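Long-range contacts in sgbp-b (Bacteroides uniformis, PDB 7K44), which probably binds xyloglucan at the bacterial cell surface and is encoded in a locus for using this plant polysaccharide: residues G298-I303 with T363-N368; Y245-E250 with Y371-Y376. All coordinates share one frame; numbering follows the deposited sequence. Where two conformers were deposited one is given.

Both interactions lie in the xyloglucan-binding domain and join antiparallel strands, but in two different sheets. Interaction 2 pairs strand 243-248 and the corner after it with the start of strand 371-384; interaction 1, from the second sheet, brings the start of strand 300-305 against the end of strand 357-364. Along the chain, 298-303 and 363-368 both fall between 245-250 and 371-376, and strands 357-364 and 371-384 are consecutive, so the chain passes from one sheet to the other between them. The contact centres lie about 13 Å apart. Side chains from the two facing sheets meet, as in a beta-sandwich: F301 CE1 lies 3.5 Å from M375 CE, and P299 CG 3.6 Å from Y371 CD2.

Interaction 1 (G298-I303 with T363-N368); sequences GPVFRI and TNPSEN
V300 and T363 form an antiparallel hydrogen-bonded pair, the one beta bridge of this contact. V300 N donates to T363 O at 2.9 Å, and T363 N returns a bond to V300 O that is nearly straight, 165° at the hydrogen. Beyond the bridge the backbones stay close: P299, with no N-H to give, offers its CA instead, 3.2 Å from T363 O.

The tight part is around G298 and the buried P299 and N364. The amide oxygen of N364 comes within 3.1 Å of G298 C, and S366 OG sits 3.4 Å from G298 CA; a side chain at G298 would run into both. With CG anti to the backbone N (chi1 -180°), N364 lies alongside the P299 ring, and its amide is held at both ends, OD1 accepting from S366 OG at 2.7 Å while ND2 donates to N368 O and to S252 O. S366 OG in turn accepts from N368 N, closing an ST turn just after P365, the centre of an inverse gamma turn. This is where strand 357-364 leaves its sheet, opposite the start of strand 300-305.

The looser side carries the partly exposed V300, T363 and P365. Beta-branched V300 suits the extended strand; P365, lacking an N-H, suits the point where the strand pairing stops. Here V300 CG2 touches P365 CD at 3.7 Å, and a water links V300 O to T363 OG1.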
# COMPACT_ATOMS: atom_id res chain seq x y z
N GLY A 298 23.44 11.88 -4.90
CA GLY A 298 23.78 13.19 -5.39
C GLY A 298 22.55 14.05 -5.65
O GLY A 298 22.31 15.06 -4.99
N PRO A 299 21.75 13.65 -6.64
CA PRO A 299 20.58 14.46 -7.01
C PRO A 299 19.55 14.54 -5.89
O PRO A 299 19.20 13.54 -5.27
CB PRO A 299 20.02 13.73 -8.24
CG PRO A 299 21.23 13.06 -8.84
CD PRO A 299 22.04 12.61 -7.64
N VAL A 300 19.05 15.76 -5.65
CA VAL A 300 18.12 16.03 -4.57
C VAL A 300 17.07 17.02 -5.03
O VAL A 300 17.32 17.85 -5.91
CB VAL A 300 18.83 16.57 -3.31
CG1 VAL A 300 19.63 15.46 -2.61
CG2 VAL A 300 19.75 17.75 -3.65
N PHE A 301 15.89 16.94 -4.42
CA PHE A 301 14.84 17.92 -4.64
C PHE A 301 14.71 18.81 -3.42
O PHE A 301 14.87 18.38 -2.28
CB PHE A 301 13.48 17.25 -4.82
CG PHE A 301 13.25 16.72 -6.18
CD1 PHE A 301 13.66 15.45 -6.52
CD2 PHE A 301 12.64 17.51 -7.15
CE1 PHE A 301 13.46 14.95 -7.80
CE2 PHE A 301 12.42 17.01 -8.42
CZ PHE A 301 12.84 15.73 -8.74
N ARG A 302 14.36 20.06 -3.68
CA ARG A 302 13.77 20.88 -2.64
C ARG A 302 12.35 21.24 -3.05
O ARG A 302 12.00 21.26 -4.25
CB ARG A 302 14.59 22.12 -2.33
CG ARG A 302 14.39 23.25 -3.28
CD ARG A 302 14.99 24.51 -2.68
NE ARG A 302 15.15 25.54 -3.69
CZ ARG A 302 15.14 26.85 -3.43
NH1 ARG A 302 14.96 27.30 -2.19
NH2 ARG A 302 15.29 27.71 -4.43
N ILE A 303 11.52 21.49 -2.05
CA ILE A 303 10.13 21.85 -2.23
C ILE A 303 9.85 23.08 -1.39
O ILE A 303 10.32 23.18 -0.25
CB ILE A 303 9.22 20.67 -1.81
CG1 ILE A 303 9.57 19.42 -2.62
CG2 ILE A 303 7.75 21.06 -1.92
CD1 ILE A 303 8.54 18.34 -2.62
N THR A 363 18.51 19.44 -8.13
CA THR A 363 19.91 19.82 -8.30
C THR A 363 20.78 18.60 -8.02
O THR A 363 20.29 17.57 -7.56
CB THR A 363 20.31 20.97 -7.37
OG1 THR A 363 20.12 20.58 -6.00
CG2 THR A 363 19.49 22.24 -7.65
N ASN A 364 22.07 18.71 -8.31
CA ASN A 364 23.04 17.66 -7.97
C ASN A 364 24.28 18.32 -7.36
O ASN A 364 25.31 18.46 -8.03
CB ASN A 364 23.39 16.79 -9.18
CG ASN A 364 24.39 15.69 -8.84
OD1 ASN A 364 24.55 15.33 -7.68
ND2 ASN A 364 25.08 15.19 -9.86
N PRO A 365 24.20 18.73 -6.10
CA PRO A 365 25.34 19.37 -5.42
C PRO A 365 26.37 18.35 -4.95
O PRO A 365 26.66 18.23 -3.75
CB PRO A 365 24.66 20.10 -4.26
CG PRO A 365 23.54 19.17 -3.89
CD PRO A 365 23.04 18.60 -5.20
N SER A 366 26.94 17.61 -5.89
CA SER A 366 27.82 16.50 -5.53
C SER A 366 28.79 16.24 -6.67
O SER A 366 28.60 16.68 -7.80
CB SER A 366 27.03 15.21 -5.25
OG SER A 366 26.80 14.47 -6.43
N GLU A 367 29.84 15.48 -6.35
CA GLU A 367 30.83 15.05 -7.34
C GLU A 367 30.30 13.96 -8.27
O GLU A 367 30.95 13.66 -9.27
CB GLU A 367 32.05 14.50 -6.60
CG GLU A 367 31.75 13.23 -5.81
CD GLU A 367 32.89 12.79 -4.91
OE1 GLU A 367 34.05 13.14 -5.20
OE2 GLU A 367 32.62 12.10 -3.91
N ASN A 368 29.15 13.36 -7.96
CA ASN A 368 28.68 12.20 -8.69
C ASN A 368 27.92 12.59 -9.95
O ASN A 368 27.32 13.66 -10.03
CB ASN A 368 27.78 11.35 -7.79
CG ASN A 368 28.48 10.94 -6.52
OD1 ASN A 368 29.57 10.37 -6.55
ND2 ASN A 368 27.87 11.25 -5.38
O HOH W 1 17.60 20.69 -4.90

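Interaction 2 (Y245-E250 with Y371-Y376); sequences YSISGE and YNIEMY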
# COMPACT_ATOMS: atom_id res chain seq x y z
N TYR A 245 3.45 16.08 -15.29
CA TYR A 245 4.66 16.77 -15.71
C TYR A 245 5.89 15.92 -15.44
O TYR A 245 6.00 15.25 -14.41
CB TYR A 245 4.83 18.19 -15.11
CG TYR A 245 4.27 19.25 -16.03
CD1 TYR A 245 2.90 19.40 -16.18
CD2 TYR A 245 5.11 20.06 -16.79
CE1 TYR A 245 2.36 20.35 -17.03
CE2 TYR A 245 4.57 21.03 -17.65
CZ TYR A 245 3.20 21.16 -17.77
OH TYR A 245 2.63 22.08 -18.62
N SER A 246 6.79 15.90 -16.42
CA SER A 246 8.06 15.20 -16.32
C SER A 246 9.20 16.15 -16.03
O SER A 246 9.21 17.31 -16.46
CB SER A 246 8.35 14.43 -17.61
OG SER A 246 8.66 15.30 -18.68
N ILE A 247 10.18 15.65 -15.27
CA ILE A 247 11.51 16.23 -15.16
C ILE A 247 12.47 15.20 -15.74
O ILE A 247 12.51 14.06 -15.26
CB ILE A 247 11.87 16.52 -13.69
CG1 ILE A 247 11.03 17.68 -13.16
CG2 ILE A 247 13.36 16.80 -13.54
CD1 ILE A 247 11.45 19.03 -13.69
N SER A 248 13.24 15.58 -16.76
CA SER A 248 14.05 14.57 -17.43
C SER A 248 15.25 15.22 -18.10
O SER A 248 15.23 16.40 -18.43
CB SER A 248 13.24 13.76 -18.45
OG SER A 248 12.96 14.54 -19.59
N GLY A 249 16.29 14.41 -18.30
CA GLY A 249 17.47 14.82 -19.03
C GLY A 249 18.72 14.34 -18.34
O GLY A 249 18.68 13.53 -17.42
N GLU A 250 19.86 14.87 -18.77
CA GLU A 250 21.15 14.50 -18.20
C GLU A 250 21.54 15.53 -17.15
O GLU A 250 21.60 16.73 -17.44
CB GLU A 250 22.23 14.39 -19.28
CG GLU A 250 23.54 13.83 -18.77
CD GLU A 250 24.57 13.66 -19.87
OE1 GLU A 250 24.28 12.94 -20.85
OE2 GLU A 250 25.65 14.27 -19.77
N TYR A 371 24.04 11.77 -14.48
CA TYR A 371 22.94 10.83 -14.30
C TYR A 371 21.86 11.13 -15.31
O TYR A 371 21.52 12.29 -15.56
CB TYR A 371 22.30 11.01 -12.93
CG TYR A 371 23.11 10.54 -11.76
CD1 TYR A 371 23.27 9.19 -11.50
CD2 TYR A 371 23.69 11.45 -10.89
CE1 TYR A 371 24.00 8.75 -10.41
CE2 TYR A 371 24.42 11.02 -9.80
CZ TYR A 371 24.57 9.67 -9.56
OH TYR A 371 25.30 9.24 -8.47
N ASN A 372 21.29 10.07 -15.89
CA ASN A 372 20.08 10.21 -16.68
C ASN A 372 18.88 10.22 -15.73
O ASN A 372 18.72 9.30 -14.93
CB ASN A 372 19.96 9.07 -17.69
CG ASN A 372 18.66 9.09 -18.45
OD1 ASN A 372 18.20 10.15 -18.88
ND2 ASN A 372 18.04 7.93 -18.61
N ILE A 373 18.07 11.27 -15.82
CA ILE A 373 16.92 11.46 -14.94
C ILE A 373 15.65 11.36 -15.78
O ILE A 373 15.58 11.91 -16.88
CB ILE A 373 17.00 12.85 -14.27
CG1 ILE A 373 18.28 12.98 -13.46
CG2 ILE A 373 15.74 13.12 -13.42
CD1 ILE A 373 18.43 11.97 -12.33
N GLU A 374 14.64 10.66 -15.25
CA GLU A 374 13.33 10.63 -15.90
C GLU A 374 12.28 10.34 -14.84
O GLU A 374 12.20 9.21 -14.34
CB GLU A 374 13.30 9.59 -17.02
CG GLU A 374 11.96 9.52 -17.74
CD GLU A 374 11.84 8.33 -18.69
OE1 GLU A 374 12.86 7.64 -18.91
OE2 GLU A 374 10.72 8.07 -19.18
N MET A 375 11.48 11.34 -14.51
CA MET A 375 10.52 11.24 -13.41
C MET A 375 9.27 12.03 -13.78
O MET A 375 9.34 12.99 -14.55
CB MET A 375 11.11 11.81 -12.12
CG MET A 375 12.47 11.23 -11.74
SD MET A 375 13.25 12.22 -10.47
CE MET A 375 11.91 12.23 -9.30
N TYR A 376 8.14 11.64 -13.20
CA TYR A 376 6.84 12.22 -13.49
C TYR A 376 6.10 12.49 -12.19
O TYR A 376 6.21 11.72 -11.23
CB TYR A 376 6.00 11.28 -14.37
CG TYR A 376 6.71 10.83 -15.62
CD1 TYR A 376 7.61 9.77 -15.60
CD2 TYR A 376 6.52 11.50 -16.81
CE1 TYR A 376 8.29 9.38 -16.75
CE2 TYR A 376 7.18 11.12 -17.97
CZ TYR A 376 8.07 10.07 -17.92
OH TYR A 376 8.73 9.71 -19.08
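I247 and M375, and G249 and I373, are the hydrogen-bonded pairs of this antiparallel ladder. Each exchanges two backbone bonds, the shortest and straightest from I373 N to G249 O at 2.8 Å and 165°. At the non-hydrogen-bonded positions CA-H groups add weaker contacts to carbonyls: S246 CA lies 3.1 Å from M375 O, which also takes the N-H of I247. G249 adopts backbone angles (phi 137°) that would press a CB against the preceding carbonyl, so glycine suits this corner of the chain.

Apolar contact across the strands is slight: I247 CG2 and I373 CG2 are 4.4 Å apart on the face they share with M375. On the other face the small S246 leaves room for the Y376 ring; CG anti to the carbonyl carbon (chi1 -53°) sets Y376 CE2 3.5 Å from S246 CB and brings the OH to E374.

Among polar side chains, Y376 OH donates at 2.6 Å to E374 OE2, which lies in the ring plane and accepts through its anti lone pair. A phenylalanine in place of this tyrosine would probably leave the E374 carboxylate without this donor and freer to turn. S246 OG is hydrogen-bonded to the backbone oxygen V227 O of strand 226-230.

That strand flanks 243-248 on the side away from 371-384, while I247 and I373 pack on W258 of strand 255-264 and M375 on M362 of strand 357-364, both of the five-stranded sheet packed against this one.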